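Local coordinates for uncharacterized protein CGL0972 (Corynebacterium glutamicum, PDB 2VQG), which probably forms an anion-specific channel in the outer envelope of the bacterium, as a small alpha-helical porin, at residues G27-A31 with A32-E36. Residues are numbered along the deposited sequence; the frame is centred on the assembly and turned at random.
Sequences GGLKA and AGVLE. With ZN (zinc ion), chain O; CAC (cacodylate ion), chain M.
L35 folds back over the last turn of helix 19-31, its CB lying 3.6 Å from CB of L29. With CG anti to the backbone N (chi1 180°), the L35 side chain runs on beside the helix, and CD2 touches both L29 CB and K30 CG, 4.1 Å from the K30 carbon. L29 also meets V34: its CD2 packs 3.8 Å from V34 CG2, the two side chains crossing at a slant.

L29 O is gripped twice: it takes the N-H of V34 at 3.1 Å, almost in line with its C=O bond, and the N-H of L35 from above the carbonyl plane at a longer 3.3 Å. G33 N bonds to K30 O, again from above the plane, while A32 N still reaches G28 O in the helical pattern. The V34 N to L29 O and G33 N to K30 O bonds, with G33 at positive phi (75°), make a Schellman motif, and the chain reverses so that L35 can close against L29.

K30 starts away from the loop, and the extended chain beyond CG lets NZ donate to O2 of a cacodylate at 2.7 Å, an ion probably carried over from crystallisation. E36 starts away from the helix, and its extended chain brings both carboxylate oxygens onto a zinc ion, OE1 at 2.2 Å and OE2 at 2.4 Å; a water and two further atoms complete the ligands of the zinc.

Just beyond the turn, Q39 donates from NE2 to V34 O and accepts the E36 N-H on OE1, within the loop that leads into helix 41-52. L29 and V34 both press on L44 of that helix, and V34 also touches I48 and K51, so the capped end of helix 19-31 is packed against its successor.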
loop_
_atom_site.group_PDB
_atom_site.type_symbol
_atom_site.label_atom_id
_atom_site.label_comp_id
_atom_site.label_asym_id
_atom_site.label_seq_id
_atom_site.Cartn_x
_atom_site.Cartn_y
_atom_site.Cartn_z
ATOM N N GLY A 27 -3.025 -1.773 -10.879
ATOM C CA GLY A 27 -1.936 -1.955 -11.863
ATOM C C GLY A 27 -0.607 -1.471 -11.283
ATOM O O GLY A 27 0.425 -2.169 -11.338
ATOM N N GLY A 28 -0.627 -0.282 -10.689
ATOM C CA GLY A 28 0.619 0.296 -10.160
ATOM C C GLY A 28 1.221 -0.540 -9.026
ATOM O O GLY A 28 2.442 -0.719 -8.983
ATOM N N LEU A 29 0.374 -1.072 -8.139
ATOM C CA LEU A 29 0.847 -1.909 -7.040
ATOM C C LEU A 29 1.351 -3.267 -7.549
ATOM O O LEU A 29 2.321 -3.804 -7.000
ATOM C CB LEU A 29 -0.233 -2.108 -5.967
ATOM C CG LEU A 29 -0.694 -0.813 -5.243
ATOM C CD1 LEU A 29 -1.837 -1.170 -4.318
ATOM C CD2 LEU A 29 0.429 -0.154 -4.458
ATOM N N LYS A 30 0.707 -3.819 -8.583
ATOM C CA LYS A 30 1.224 -5.043 -9.212
ATOM C C LYS A 30 2.575 -4.770 -9.864
ATOM O O LYS A 30 3.521 -5.550 -9.701
ATOM C CB LYS A 30 0.265 -5.598 -10.244
ATOM C CG LYS A 30 -1.032 -6.182 -9.635
ATOM C CD LYS A 30 -1.963 -6.656 -10.709
ATOM C CE LYS A 30 -3.106 -7.479 -10.134
ATOM N NZ LYS A 30 -3.971 -8.117 -11.212
ATOM N N ALA A 31 2.665 -3.681 -10.633
ATOM C CA ALA A 31 3.927 -3.360 -11.342
ATOM C C ALA A 31 5.079 -3.074 -10.380
ATOM O O ALA A 31 6.248 -3.298 -10.716
ATOM C CB ALA A 31 3.711 -2.187 -12.283
ATOM N N ALA A 32 4.733 -2.578 -9.188
ATOM C CA ALA A 32 5.706 -2.294 -8.139
ATOM C C ALA A 32 6.107 -3.551 -7.353
ATOM O O ALA A 32 7.039 -3.498 -6.517
ATOM C CB ALA A 32 5.156 -1.229 -7.187
ATOM N N GLY A 33 5.433 -4.664 -7.618
ATOM C CA GLY A 33 5.752 -5.949 -6.989
ATOM C C GLY A 33 5.305 -6.092 -5.541
ATOM O O GLY A 33 5.879 -6.890 -4.803
ATOM N N VAL A 34 4.298 -5.315 -5.127
ATOM C CA VAL A 34 3.834 -5.327 -3.729
ATOM C C VAL A 34 2.452 -5.963 -3.546
ATOM O O VAL A 34 2.143 -6.497 -2.475
ATOM C CB VAL A 34 3.858 -3.921 -3.055
ATOM C CG1 VAL A 34 5.289 -3.373 -2.934
ATOM C CG2 VAL A 34 2.946 -2.902 -3.798
ATOM N N LEU A 35 1.628 -5.938 -4.587
ATOM C CA LEU A 35 0.289 -6.522 -4.495
ATOM C C LEU A 35 0.249 -7.926 -5.055
ATOM O O LEU A 35 0.762 -8.162 -6.162
ATOM C CB LEU A 35 -0.731 -5.648 -5.243
ATOM C CG LEU A 35 -2.202 -6.084 -5.270
ATOM C CD1 LEU A 35 -2.817 -6.077 -3.886
ATOM C CD2 LEU A 35 -2.947 -5.125 -6.180
ATOM N N GLU A 36 -0.361 -8.832 -4.286
ATOM C CA GLU A 36 -0.639 -10.200 -4.723
ATOM C C GLU A 36 -1.995 -10.749 -4.248
ATOM O O GLU A 36 -2.770 -10.058 -3.578
ATOM C CB GLU A 36 0.474 -11.136 -4.289
ATOM C CG GLU A 36 0.540 -11.389 -2.791
ATOM C CD GLU A 36 1.837 -12.053 -2.410
ATOM O OE1 GLU A 36 2.838 -11.848 -3.151
ATOM O OE2 GLU A 36 1.874 -12.778 -1.378
HETATM ZN ZN ZN O . 4.225 -12.807 -1.732
HETATM AS AS CAC M . -5.876 -10.434 -9.110
HETATM O O1 CAC M . -5.932 -10.069 -7.412
HETATM O O2 CAC M . -6.223 -8.993 -10.011
HETATM C C1 CAC M . -4.084 -11.088 -9.575
HETATM C C2 CAC M . -7.176 -11.816 -9.617
HETATM O O HOH W 1 3.779 -14.641 -0.173
#